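PDB 3SUJ: cerato-platanin 1 from Moniliophthora perniciosa, which is of unknown function but belongs to the secreted, metal-binding cerato-platanin family, whose members fold as a double-psi beta-barrel. Local coordinates for residues L19-S24 and R35-L40; L66-A71 and E106-V111; I78-I83 and F90-Q95. One frame throughout, in Å; residues are numbered along the deposited sequence. Where two conformers were deposited one is given.

Overall arrangement
From the N terminus, the chain leaves strand 3-7 for a long loop without regular strands, and interaction 1 closes a ten-residue excursion inside it. Interaction 2 then opens on strand 63-68 and closes 34 residues later, where helix 105-108 runs towards strand 111-118. Interaction 3, joining strand 76-83 to strand 90-92 near the centre of the chain, is nested inside that span. Interactions 1 and 2 lie on opposite sides of the chain's centre, their centres about 25 Å apart. Residues 78-83 link them: Cys23 N meets Ile83 O at 3.0 Å, a probable hydrogen bond, and Leu66 N meets Ile78 O at 2.9 Å, another probable one.

Interaction 1 (L19-S24 and R35-L40); sequences LSVTCS and RTFGDL
Phe37 and Val21 reach for each other from opposite directions, and the outer rim of the phenyl ring meets a methyl group. Val21 CG1 lies 3.5 Å from Phe37 CZ and 3.7 Å from Phe37 CE1, near the ring plane, so the methyl abuts an edge instead of lying over a face. The valine torsion explains this choice of branch: CG1 is anti to the carbonyl carbon (chi1 -65°), while CG2 turns to the carbonyl oxygen of Ile83. Ser20 comes to the same corner of the ring obliquely, with Ser20 OG 3.7 Å from Phe37 CZ. That hydroxyl makes its hydrogen bond to Ser17 O, so the phenyl group serves it as an apolar neighbour. Phe37 begins a short 3-10 segment, 37-39, across which Asp39 bonds back to Thr36. Asp39 OD2 accepts two bonds, from Thr36 N at 3.0 Å on its anti side and from Thr36 OG1 at 2.8 Å from above the carboxylate plane. Ile83 of strand 76-83 also packs against Phe37, joining the two loop segments to the barrel; nearby, Cys23 forms a disulfide with Cys60. A serine in place of Phe37 would probably leave Val21 CG1 and Ile83 without their aromatic neighbour and open a gap between the two parts of the loop. No hydrogen bond crosses between 19-24 and 35-40. The evidence therefore points to a small, largely apolar contact of 113 Å², held by van der Waals fit, with the one polar atom that touches the ring across it, Ser20 OG, bonded to Ser17.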
ATOM      1  N   LEU A  19      -7.937  -2.212  13.128  1.00 11.69           N
ATOM      2  CA  LEU A  19      -9.189  -1.458  13.371  1.00 12.41           C
ATOM      3  C   LEU A  19      -9.092   0.005  13.019  1.00 12.56           C
ATOM      4  O   LEU A  19     -10.144   0.656  12.879  1.00 14.92           O
ATOM      5  CB  LEU A  19      -9.709  -1.679  14.814  1.00 15.54           C
ATOM      6  CG  LEU A  19      -9.994  -3.112  15.155  1.00 16.27           C
ATOM      7  CD1 LEU A  19     -10.278  -3.171  16.691  1.00 21.55           C
ATOM      8  CD2 LEU A  19     -11.091  -3.710  14.275  1.00 22.44           C
ATOM      9  N   SER A  20      -7.900   0.503  12.756  1.00 10.90           N
ATOM     10  CA  SER A  20      -7.689   1.927  12.422  1.00 11.92           C
ATOM     11  C   SER A  20      -7.822   2.306  10.950  1.00 11.45           C
ATOM     12  O   SER A  20      -7.725   3.475  10.612  1.00 13.32           O
ATOM     13  CB  SER A  20      -6.327   2.407  12.912  1.00 12.87           C
ATOM     14  OG  SER A  20      -5.240   1.948  12.123  1.00 13.56           O
ATOM     15  N   VAL A  21      -8.025   1.287  10.097  1.00 10.79           N
ATOM     16  CA  VAL A  21      -8.093   1.523   8.637  1.00  9.36           C
ATOM     17  C   VAL A  21      -9.421   1.022   8.131  1.00  7.91           C
ATOM     18  O   VAL A  21     -10.197   0.334   8.800  1.00 10.25           O
ATOM     19  CB  VAL A  21      -6.867   0.831   7.967  1.00  8.96           C
ATOM     20  CG1 VAL A  21      -5.560   1.470   8.412  1.00  5.76           C
ATOM     21  CG2 VAL A  21      -6.903  -0.677   8.247  1.00 10.26           C
ATOM     22  N   THR A  22      -9.663   1.300   6.867  1.00  9.35           N
ATOM     23  CA  THR A  22     -10.973   0.993   6.279  1.00  8.73           C
ATOM     24  C   THR A  22     -11.229  -0.507   6.324  1.00  9.00           C
ATOM     25  O   THR A  22     -12.364  -0.979   6.583  1.00 10.96           O
ATOM     26  CB  THR A  22     -10.979   1.463   4.796  1.00  9.21           C
ATOM     27  OG1 THR A  22     -10.608   2.808   4.719  1.00  9.90           O
ATOM     28  CG2 THR A  22     -12.362   1.199   4.183  1.00 11.69           C
ATOM     29  N   CYS A  23     -10.209  -1.312   6.066  1.00  8.39           N
ATOM     30  CA  CYS A  23     -10.342  -2.769   5.977  1.00 10.68           C
ATOM     31  C   CYS A  23     -10.209  -3.441   7.315  1.00 10.99           C
ATOM     32  O   CYS A  23      -9.402  -4.365   7.510  1.00 12.53           O
ATOM     33  CB  CYS A  23      -9.305  -3.356   4.970  1.00 10.03           C
ATOM     34  SG  CYS A  23      -9.478  -2.649   3.314  1.00 10.20           S
ATOM     35  N   SER A  24     -11.053  -2.984   8.221  1.00 12.19           N
ATOM     36  CA  SER A  24     -11.010  -3.442   9.636  1.00 13.83           C
ATOM     37  C   SER A  24     -11.593  -4.821   9.846  1.00 16.61           C
ATOM     38  O   SER A  24     -10.905  -5.811   9.897  1.00 19.28           O
ATOM     39  CB  SER A  24     -11.592  -2.360  10.522  1.00 13.65           C
ATOM     40  OG  SER A  24     -12.886  -2.110  10.039  1.00 15.60           O
ATOM     41  N   ARG A  35      -3.804  -8.544  13.490  1.00 13.51           N
ATOM     42  CA  ARG A  35      -4.184  -7.601  14.511  1.00 14.76           C
ATOM     43  C   ARG A  35      -3.604  -6.174  14.333  1.00 12.09           C
ATOM     44  O   ARG A  35      -4.248  -5.181  14.595  1.00 13.18           O
ATOM     45  CB  ARG A  35      -3.738  -8.151  15.881  1.00 15.57           C
ATOM     46  CG  ARG A  35      -4.678  -9.333  16.213  1.00 20.27           C
ATOM     47  N   THR A  36      -2.366  -6.142  13.885  1.00 11.56           N
ATOM     48  CA  THR A  36      -1.615  -4.893  13.743  1.00 12.03           C
ATOM     49  C   THR A  36      -1.002  -4.832  12.344  1.00 11.01           C
ATOM     50  O   THR A  36      -0.802  -5.870  11.676  1.00 11.02           O
ATOM     51  CB  THR A  36      -0.503  -4.773  14.815  1.00 11.89           C
ATOM     52  OG1 THR A  36       0.486  -5.753  14.554  1.00 14.45           O
ATOM     53  CG2 THR A  36      -1.056  -4.796  16.271  1.00 14.32           C
ATOM     54  N   PHE A  37      -0.585  -3.632  11.949  1.00 10.05           N
ATOM     55  CA  PHE A  37       0.079  -3.477  10.702  1.00  9.88           C
ATOM     56  C   PHE A  37       1.262  -4.414  10.535  1.00 10.70           C
ATOM     57  O   PHE A  37       1.483  -4.963   9.417  1.00 11.24           O
ATOM     58  CB  PHE A  37       0.549  -2.023  10.504  1.00 10.07           C
ATOM     59  CG  PHE A  37      -0.543  -0.988  10.290  1.00  8.10           C
ATOM     60  CD1 PHE A  37      -1.889  -1.296  10.308  1.00 10.20           C
ATOM     61  CD2 PHE A  37      -0.134   0.327  10.099  1.00  8.58           C
ATOM     62  CE1 PHE A  37      -2.815  -0.259  10.139  1.00  9.71           C
ATOM     63  CE2 PHE A  37      -1.086   1.306   9.884  1.00  9.03           C
ATOM     64  CZ  PHE A  37      -2.412   1.033   9.936  1.00  8.79           C
ATOM     65  N   GLY A  38       2.057  -4.566  11.597  1.00 10.63           N
ATOM     66  CA  GLY A  38       3.242  -5.431  11.490  1.00 11.86           C
ATOM     67  C   GLY A  38       2.946  -6.886  11.325  1.00 11.46           C
ATOM     68  O   GLY A  38       3.858  -7.582  10.917  1.00 12.54           O
ATOM     69  N   ASP A  39       1.709  -7.312  11.466  1.00 11.37           N
ATOM     70  CA  ASP A  39       1.309  -8.703  11.164  1.00 12.13           C
ATOM     71  C   ASP A  39       1.007  -8.895   9.688  1.00 12.26           C
ATOM     72  O   ASP A  39       0.861 -10.045   9.214  1.00 13.72           O
ATOM     73  CB  ASP A  39       0.069  -9.068  11.973  1.00 12.52           C
ATOM     74  CG  ASP A  39       0.353  -9.007  13.469  1.00 15.91           C
ATOM     75  OD1 ASP A  39       1.410  -9.492  13.922  1.00 18.20           O
ATOM     76  OD2 ASP A  39      -0.400  -8.400  14.222  1.00 17.95           O
ATOM     77  N   LEU A  40       0.884  -7.813   8.931  1.00 11.42           N
ATOM     78  CA  LEU A  40       0.533  -7.963   7.503  1.00 11.76           C
ATOM     79  C   LEU A  40       1.654  -8.553   6.702  1.00 12.11           C
ATOM     80  O   LEU A  40       2.805  -8.181   6.838  1.00 12.61           O
ATOM     81  CB  LEU A  40       0.026  -6.638   6.898  1.00 11.23           C
ATOM     82  CG  LEU A  40      -1.213  -6.058   7.507  1.00 11.14           C
ATOM     83  CD1 LEU A  40      -1.323  -4.588   7.213  1.00 11.52           C
ATOM     84  CD2 LEU A  40      -2.467  -6.800   7.016  1.00 13.83           C
TER

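Interaction 2 (L66-A71 and E106-V111); sequences LTYSSA and EELGTV. With NA (sodium ion), chain H.
Tyr68 meets both Leu108 and Val111, one from the last turn of a helix and one from the start of a strand, yet no hydrogen bond crosses the contact even though a phenol is its centrepiece. Across the two segments the nearest atom to Tyr68 OH is a methyl, Leu108 CD1, at 3.8 Å. The ring's CE1 corner takes the valine: Val111 CB stands 3.7 Å from Tyr68 CE1, while Val111 CG2 comes to 4.0 Å from Tyr68 CD1. Both aliphatic groups approach the ring obliquely, and the tyrosine and valine side chains cross at about a right angle. With CG anti to the backbone N (chi1 179°), the tyrosine extends from its strand towards the helix end. On one face, offset towards the rim, the backbone of its own segment follows, with Ser70 N 3.7 Å above the plane. Gly109, at positive phi (83°), is where the chain leaves the helix between Leu108 and Val111, which probably helps both to reach one ring. Two residues before Leu108, Glu106 takes no part in this packing but chelates a sodium ion, unevenly, through OE1 at 2.0 Å and OE2 at 2.7 Å, with three waters completing the modelled shell. The shorter of these bonds is tight for sodium, so the ion's identity merits caution. Helix 94-101 lends Leu100 and Thr101 to Tyr68 and Met97 to Val111, and Leu5 of strand 3-7 packs on Val111, so the contact joins the sheet to the helical pair beside it.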
ATOM      1  N   LEU A  66       3.290  -2.001  -8.029  1.00  7.54           N
ATOM      2  CA  LEU A  66       3.454  -0.606  -8.414  1.00  7.05           C
ATOM      3  C   LEU A  66       4.845  -0.427  -8.962  1.00  6.97           C
ATOM      4  O   LEU A  66       5.796  -0.731  -8.291  1.00  8.64           O
ATOM      5  CB  LEU A  66       3.248   0.320  -7.217  1.00  7.04           C
ATOM      6  CG  LEU A  66       1.951   0.121  -6.441  1.00  9.51           C
ATOM      7  CD1 LEU A  66       1.876   1.065  -5.197  1.00 14.49           C
ATOM      8  CD2 LEU A  66       0.746   0.390  -7.275  1.00 15.69           C
ATOM      9  N   THR A  67       4.913   0.057 -10.195  1.00  7.06           N
ATOM     10  CA  THR A  67       6.191   0.167 -10.896  1.00  8.52           C
ATOM     11  C   THR A  67       6.474   1.596 -11.227  1.00  7.86           C
ATOM     12  O   THR A  67       5.670   2.320 -11.796  1.00  9.15           O
ATOM     13  CB  THR A  67       6.197  -0.689 -12.216  1.00  8.80           C
ATOM     14  OG1 THR A  67       5.928  -2.074 -11.817  1.00  8.87           O
ATOM     15  CG2 THR A  67       7.580  -0.614 -12.864  1.00 10.16           C
ATOM     16  N   TYR A  68       7.678   1.961 -10.778  1.00  8.68           N
ATOM     17  CA  TYR A  68       8.184   3.371 -10.980  1.00  9.21           C
ATOM     18  C   TYR A  68       9.314   3.322 -11.938  1.00 10.03           C
ATOM     19  O   TYR A  68      10.257   2.562 -11.764  1.00 10.69           O
ATOM     20  CB  TYR A  68       8.638   3.984  -9.651  1.00  9.05           C
ATOM     21  CG  TYR A  68       9.170   5.389  -9.770  1.00 11.53           C
ATOM     22  CD1 TYR A  68       8.373   6.423 -10.194  1.00 12.21           C
ATOM     23  CD2 TYR A  68      10.492   5.638  -9.476  1.00 12.42           C
ATOM     24  CE1 TYR A  68       8.891   7.757 -10.287  1.00 13.65           C
ATOM     25  CE2 TYR A  68      11.022   6.975  -9.562  1.00 14.10           C
ATOM     26  CZ  TYR A  68      10.181   7.919  -9.986  1.00 14.29           C
ATOM     27  OH  TYR A  68      10.650   9.243 -10.056  1.00 19.10           O
ATOM     28  N   SER A  69       9.163   4.169 -12.969  1.00 12.76           N
ATOM     29  CA  SER A  69      10.249   4.300 -13.946  1.00 17.59           C
ATOM     30  C   SER A  69      10.870   5.672 -13.753  1.00 18.56           C
ATOM     31  O   SER A  69      10.296   6.681 -14.191  1.00 18.65           O
ATOM     32  CB  SER A  69       9.621   4.261 -15.308  1.00 20.32           C
ATOM     33  OG  SER A  69       9.162   2.949 -15.524  1.00 25.62           O
ATOM     34  N   SER A  70      11.929   5.706 -12.968  1.00 18.69           N
ATOM     35  CA  SER A  70      12.684   6.925 -12.665  0.50 18.05           C
ATOM     36  C   SER A  70      13.246   7.596 -13.918  1.00 18.99           C
ATOM     37  O   SER A  70      13.479   6.940 -14.960  1.00 23.70           O
ATOM     38  CB  SER A  70      13.811   6.606 -11.681  0.50 18.89           C
ATOM     39  OG  SER A  70      14.744   7.692 -11.598  0.50 13.38           O
ATOM     40  N   ALA A  71      13.452   8.921 -13.815  1.00 22.29           N
ATOM     41  CA  ALA A  71      14.153   9.682 -14.865  1.00 23.67           C
ATOM     42  C   ALA A  71      15.656   9.344 -14.966  1.00 24.44           C
ATOM     43  O   ALA A  71      16.363   9.798 -15.900  1.00 25.69           O
ATOM     44  CB  ALA A  71      13.943  11.193 -14.619  1.00 24.41           C
ATOM     45  N   GLU A 106      10.073  11.547   0.398  1.00  8.96           N
ATOM     46  CA  GLU A 106       9.920  12.921   0.869  1.00 10.12           C
ATOM     47  C   GLU A 106      10.250  13.963  -0.165  1.00  9.99           C
ATOM     48  O   GLU A 106       9.453  14.908  -0.391  1.00 10.95           O
ATOM     49  CB  GLU A 106      10.750  13.128   2.150  1.00 13.17           C
ATOM     50  CG  GLU A 106      10.530  14.458   2.898  1.00 18.52           C
ATOM     51  CD  GLU A 106      11.185  14.452   4.319  1.00 21.24           C
ATOM     52  OE1 GLU A 106      11.956  13.527   4.749  1.00 25.77           O
ATOM     53  OE2 GLU A 106      10.872  15.383   5.072  1.00 27.84           O
ATOM     54  N   GLU A 107      11.347  13.833  -0.882  1.00  9.94           N
ATOM     55  CA  GLU A 107      11.650  14.771  -1.907  1.00 11.27           C
ATOM     56  C   GLU A 107      10.598  14.870  -2.996  1.00 10.12           C
ATOM     57  O   GLU A 107      10.115  15.936  -3.372  1.00 11.82           O
ATOM     58  CB  GLU A 107      13.022  14.378  -2.506  1.00 13.99           C
ATOM     59  CG  GLU A 107      13.333  15.153  -3.698  1.00 16.42           C
ATOM     60  CD  GLU A 107      14.382  14.516  -4.607  1.00 22.81           C
ATOM     61  OE1 GLU A 107      15.068  13.535  -4.218  1.00 22.20           O
ATOM     62  OE2 GLU A 107      14.532  15.012  -5.730  1.00 27.44           O
ATOM     63  N   LEU A 108      10.116  13.739  -3.510  1.00 10.27           N
ATOM     64  CA  LEU A 108       9.143  13.713  -4.599  1.00  9.80           C
ATOM     65  C   LEU A 108       7.715  13.953  -4.131  1.00  9.58           C
ATOM     66  O   LEU A 108       6.951  14.612  -4.818  1.00  9.75           O
ATOM     67  CB  LEU A 108       9.266  12.376  -5.374  1.00 10.39           C
ATOM     68  CG  LEU A 108      10.633  12.214  -6.070  1.00 11.66           C
ATOM     69  CD1 LEU A 108      10.873  10.794  -6.624  1.00 15.30           C
ATOM     70  CD2 LEU A 108      10.804  13.285  -7.132  1.00 18.28           C
ATOM     71  N   GLY A 109       7.393  13.364  -3.009  1.00  8.88           N
ATOM     72  CA  GLY A 109       6.057  13.531  -2.431  1.00  9.65           C
ATOM     73  C   GLY A 109       5.027  12.584  -3.051  1.00  9.16           C
ATOM     74  O   GLY A 109       4.481  11.715  -2.406  1.00  9.33           O
ATOM     75  N   THR A 110       4.799  12.801  -4.343  1.00  9.85           N
ATOM     76  CA  THR A 110       3.824  11.989  -5.186  1.00  9.07           C
ATOM     77  C   THR A 110       4.483  11.661  -6.517  1.00 11.04           C
ATOM     78  O   THR A 110       5.133  12.575  -7.080  1.00 12.39           O
ATOM     79  CB  THR A 110       2.540  12.757  -5.393  1.00  9.22           C
ATOM     80  OG1 THR A 110       1.937  12.972  -4.089  1.00  9.84           O
ATOM     81  CG2 THR A 110       1.551  11.990  -6.278  1.00 11.06           C
ATOM     82  N   VAL A 111       4.433  10.424  -6.974  1.00 10.52           N
ATOM     83  CA  VAL A 111       5.025  10.016  -8.278  1.00 10.92           C
ATOM     84  C   VAL A 111       3.953   9.307  -9.043  1.00 10.08           C
ATOM     85  O   VAL A 111       2.972   8.840  -8.493  1.00 11.86           O
ATOM     86  CB  VAL A 111       6.194   9.121  -8.135  1.00 10.95           C
ATOM     87  CG1 VAL A 111       7.382   9.816  -7.472  1.00 13.70           C
ATOM     88  CG2 VAL A 111       5.887   7.842  -7.452  1.00 13.14           C
TER
HETATM   89 NA    NA H 207      12.610  14.055   6.584  1.00 16.27          NA
HETATM   90  O   HOH W   1      11.749  16.174   6.943  1.00 25.77           O
HETATM   91  O   HOH W   2      13.465  12.361   7.348  1.00 33.63           O
HETATM   92  O   HOH W   3      14.271  14.822   6.045  1.00 38.89           O

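Interaction 3 (I78-I83 and F90-Q95); sequences IYMVAI and FTASKQ
Met80 lays its thioether over Ala92 and its terminal methyl against the rim of Phe90. The sulfur does the first job: Met80 SD is 3.8 Å from Ala92 CB and 4.0 Å from Ala92 CA. The methyl does the second, Met80 CE meeting Phe90 CD2 at 3.8 Å in the plane of the ring. The sulfur thus contacts an alanine, and the ring takes van der Waals packing with Met80 CE at its edge and not over its face. Met80 begins extended, with CG anti to the backbone N (chi1 -167°), then bends at the sulfur (chi3 83°), and that bend carries CE past Ala92 to the phenylalanine. The strand axes stay 8.8 Å apart at closest and run at 104° to one another, far from the alignment of paired strands, so the contact is carried mainly by the Met80 side chain, with no hydrogen bond between the segments. Phe90 has further company: its ring meets Tyr64 edge-to-face, and it packs on Val3, Leu5 and Val115. Its side chain is about 5 Å from that of Asp51, which binds zinc in a crystal structure of this protein, though not in this chain. Beyond Ala92, Ser93 caps helix 94-101 through a bond from Ala96 N to its OG. Strand 90-92 lies between strands 47-49 and 3-7, whereas strand 76-83 is outermost at the far end of the order, beside strand 63-68. Since Val81 is also backbone-bonded to Gly47, the two ends come together, consistent with a closed double-psi barrel whose core Met80 helps to fill.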
ATOM      1  N   ILE A  78       7.335  -2.322  -6.417  1.00  8.63           N
ATOM      2  CA  ILE A  78       7.041  -2.842  -5.078  1.00  8.90           C
ATOM      3  C   ILE A  78       5.686  -3.513  -5.105  1.00  8.32           C
ATOM      4  O   ILE A  78       4.962  -3.329  -6.067  1.00  8.56           O
ATOM      5  CB  ILE A  78       7.001  -1.676  -3.974  1.00 10.81           C
ATOM      6  CG1 ILE A  78       6.009  -0.583  -4.344  1.00 10.58           C
ATOM      7  CG2 ILE A  78       8.444  -1.137  -3.755  1.00 12.20           C
ATOM      8  CD1 ILE A  78       5.572   0.421  -3.223  1.00 13.83           C
ATOM      9  N   TYR A  79       5.354  -4.231  -4.052  1.00  8.16           N
ATOM     10  CA  TYR A  79       4.122  -5.071  -3.989  1.00  7.83           C
ATOM     11  C   TYR A  79       3.434  -4.653  -2.725  1.00  7.33           C
ATOM     12  O   TYR A  79       3.976  -4.850  -1.629  1.00  9.81           O
ATOM     13  CB  TYR A  79       4.496  -6.564  -4.001  1.00  8.75           C
ATOM     14  CG  TYR A  79       5.270  -6.894  -5.285  1.00  8.30           C
ATOM     15  CD1 TYR A  79       4.616  -7.261  -6.455  1.00  9.00           C
ATOM     16  CD2 TYR A  79       6.639  -6.686  -5.342  1.00  8.87           C
ATOM     17  CE1 TYR A  79       5.299  -7.468  -7.637  1.00  9.82           C
ATOM     18  CE2 TYR A  79       7.376  -6.860  -6.544  1.00 10.24           C
ATOM     19  CZ  TYR A  79       6.669  -7.292  -7.647  1.00  9.85           C
ATOM     20  OH  TYR A  79       7.374  -7.406  -8.870  1.00 11.48           O
ATOM     21  N   MET A  80       2.328  -3.984  -2.848  1.00  7.66           N
ATOM     22  CA  MET A  80       1.673  -3.354  -1.682  1.00  7.42           C
ATOM     23  C   MET A  80       0.360  -4.026  -1.365  1.00  6.54           C
ATOM     24  O   MET A  80      -0.456  -4.161  -2.244  1.00  7.94           O
ATOM     25  CB  MET A  80       1.428  -1.847  -2.026  1.00  9.58           C
ATOM     26  CG  MET A  80       1.039  -1.008  -0.794  1.00 10.42           C
ATOM     27  SD  MET A  80       0.208   0.555  -1.104  1.00 12.45           S
ATOM     28  CE  MET A  80      -1.412  -0.128  -1.280  1.00 11.23           C
ATOM     29  N   VAL A  81       0.138  -4.314  -0.067  1.00  8.04           N
ATOM     30  CA  VAL A  81      -1.141  -4.777   0.373  1.00  8.63           C
ATOM     31  C   VAL A  81      -2.049  -3.580   0.639  1.00  7.43           C
ATOM     32  O   VAL A  81      -1.659  -2.716   1.483  1.00  8.34           O
ATOM     33  CB  VAL A  81      -1.022  -5.679   1.638  1.00  8.36           C
ATOM     34  CG1 VAL A  81      -2.424  -6.138   2.087  1.00  9.90           C
ATOM     35  CG2 VAL A  81      -0.067  -6.877   1.339  1.00 10.78           C
ATOM     36  N   ALA A  82      -3.219  -3.523   0.056  1.00  7.50           N
ATOM     37  CA  ALA A  82      -4.134  -2.440   0.271  1.00  6.93           C
ATOM     38  C   ALA A  82      -5.079  -2.742   1.420  1.00  7.11           C
ATOM     39  O   ALA A  82      -5.743  -3.771   1.496  1.00  8.31           O
ATOM     40  CB  ALA A  82      -4.972  -2.253  -0.958  1.00  9.02           C
ATOM     41  N   ILE A  83      -5.055  -1.817   2.404  1.00  7.29           N
ATOM     42  CA  ILE A  83      -5.795  -2.041   3.660  1.00  7.65           C
ATOM     43  C   ILE A  83      -6.672  -0.841   4.024  1.00  8.15           C
ATOM     44  O   ILE A  83      -7.386  -0.916   5.079  1.00  9.16           O
ATOM     45  CB  ILE A  83      -4.802  -2.325   4.849  1.00  8.43           C
ATOM     46  CG1 ILE A  83      -4.012  -1.032   5.239  1.00  9.51           C
ATOM     47  CG2 ILE A  83      -3.786  -3.422   4.487  1.00  9.35           C
ATOM     48  CD1 ILE A  83      -3.068  -1.267   6.482  1.00 11.86           C
ATOM     49  N   PHE A  90      -2.818   5.657  -4.907  1.00  7.96           N
ATOM     50  CA  PHE A  90      -2.319   4.824  -3.828  1.00  7.75           C
ATOM     51  C   PHE A  90      -1.520   5.684  -2.856  1.00  7.31           C
ATOM     52  O   PHE A  90      -0.878   6.680  -3.260  1.00  7.49           O
ATOM     53  CB  PHE A  90      -1.352   3.777  -4.408  1.00  7.76           C
ATOM     54  CG  PHE A  90      -2.074   2.694  -5.189  1.00  9.12           C
ATOM     55  CD1 PHE A  90      -2.527   2.928  -6.485  1.00 11.75           C
ATOM     56  CD2 PHE A  90      -2.410   1.519  -4.571  1.00  9.12           C
ATOM     57  CE1 PHE A  90      -3.350   1.964  -7.164  1.00 13.76           C
ATOM     58  CE2 PHE A  90      -3.145   0.582  -5.286  1.00 11.37           C
ATOM     59  CZ  PHE A  90      -3.604   0.835  -6.513  1.00 11.54           C
ATOM     60  N   THR A  91      -1.495   5.241  -1.598  1.00  7.50           N
ATOM     61  CA  THR A  91      -0.683   5.911  -0.554  1.00  7.89           C
ATOM     62  C   THR A  91       0.008   4.793   0.195  1.00  7.87           C
ATOM     63  O   THR A  91      -0.679   4.075   0.971  1.00 10.15           O
ATOM     64  CB  THR A  91      -1.535   6.737   0.371  1.00  7.97           C
ATOM     65  OG1 THR A  91      -2.245   7.713  -0.352  1.00 10.11           O
ATOM     66  CG2 THR A  91      -0.627   7.427   1.385  1.00 10.23           C
ATOM     67  N   ALA A  92       1.329   4.665   0.107  1.00  7.94           N
ATOM     68  CA  ALA A  92       2.069   3.589   0.783  1.00  8.55           C
ATOM     69  C   ALA A  92       2.799   4.112   1.980  1.00  8.26           C
ATOM     70  O   ALA A  92       2.806   5.311   2.266  1.00  7.91           O
ATOM     71  CB  ALA A  92       3.022   2.939  -0.189  1.00  9.95           C
ATOM     72  N   SER A  93       3.404   3.212   2.744  1.00  8.61           N
ATOM     73  CA  SER A  93       4.362   3.599   3.754  1.00  7.82           C
ATOM     74  C   SER A  93       5.448   4.433   3.152  1.00  8.75           C
ATOM     75  O   SER A  93       5.807   4.275   1.963  1.00  8.76           O
ATOM     76  CB  SER A  93       4.940   2.411   4.557  1.00 10.10           C
ATOM     77  OG  SER A  93       5.975   1.527   3.807  1.00  9.54           O
ATOM     78  N   LYS A  94       6.159   5.251   3.996  1.00  8.40           N
ATOM     79  CA  LYS A  94       7.368   5.914   3.530  1.00  8.65           C
ATOM     80  C   LYS A  94       8.439   4.877   3.163  1.00  9.13           C
ATOM     81  O   LYS A  94       9.101   5.104   2.160  1.00  8.86           O
ATOM     82  CB  LYS A  94       7.895   6.907   4.587  1.00 11.36           C
ATOM     83  CG  LYS A  94       9.005   7.748   4.042  1.00 11.19           C
ATOM     84  CD  LYS A  94       9.473   8.711   5.141  1.00 13.02           C
ATOM     85  CE  LYS A  94      10.634   9.487   4.591  1.00 16.99           C
ATOM     86  NZ  LYS A  94      11.916   8.721   4.636  1.00 28.31           N
ATOM     87  N   GLN A  95       8.597   3.840   3.956  1.00  9.51           N
ATOM     88  CA  GLN A  95       9.614   2.830   3.613  1.00 10.65           C
ATOM     89  C   GLN A  95       9.328   2.249   2.204  1.00 10.35           C
ATOM     90  O   GLN A  95      10.260   2.046   1.434  1.00 11.02           O
ATOM     91  CB  GLN A  95       9.629   1.739   4.636  1.00 12.58           C
ATOM     92  CG  GLN A  95      10.376   2.102   5.922  1.00 15.47           C
ATOM     93  CD  GLN A  95      10.093   1.153   6.987  1.00 18.33           C
ATOM     94  OE1 GLN A  95      10.877   0.141   7.132  1.00 20.08           O
ATOM     95  NE2 GLN A  95       8.997   1.361   7.713  1.00 15.22           N
TER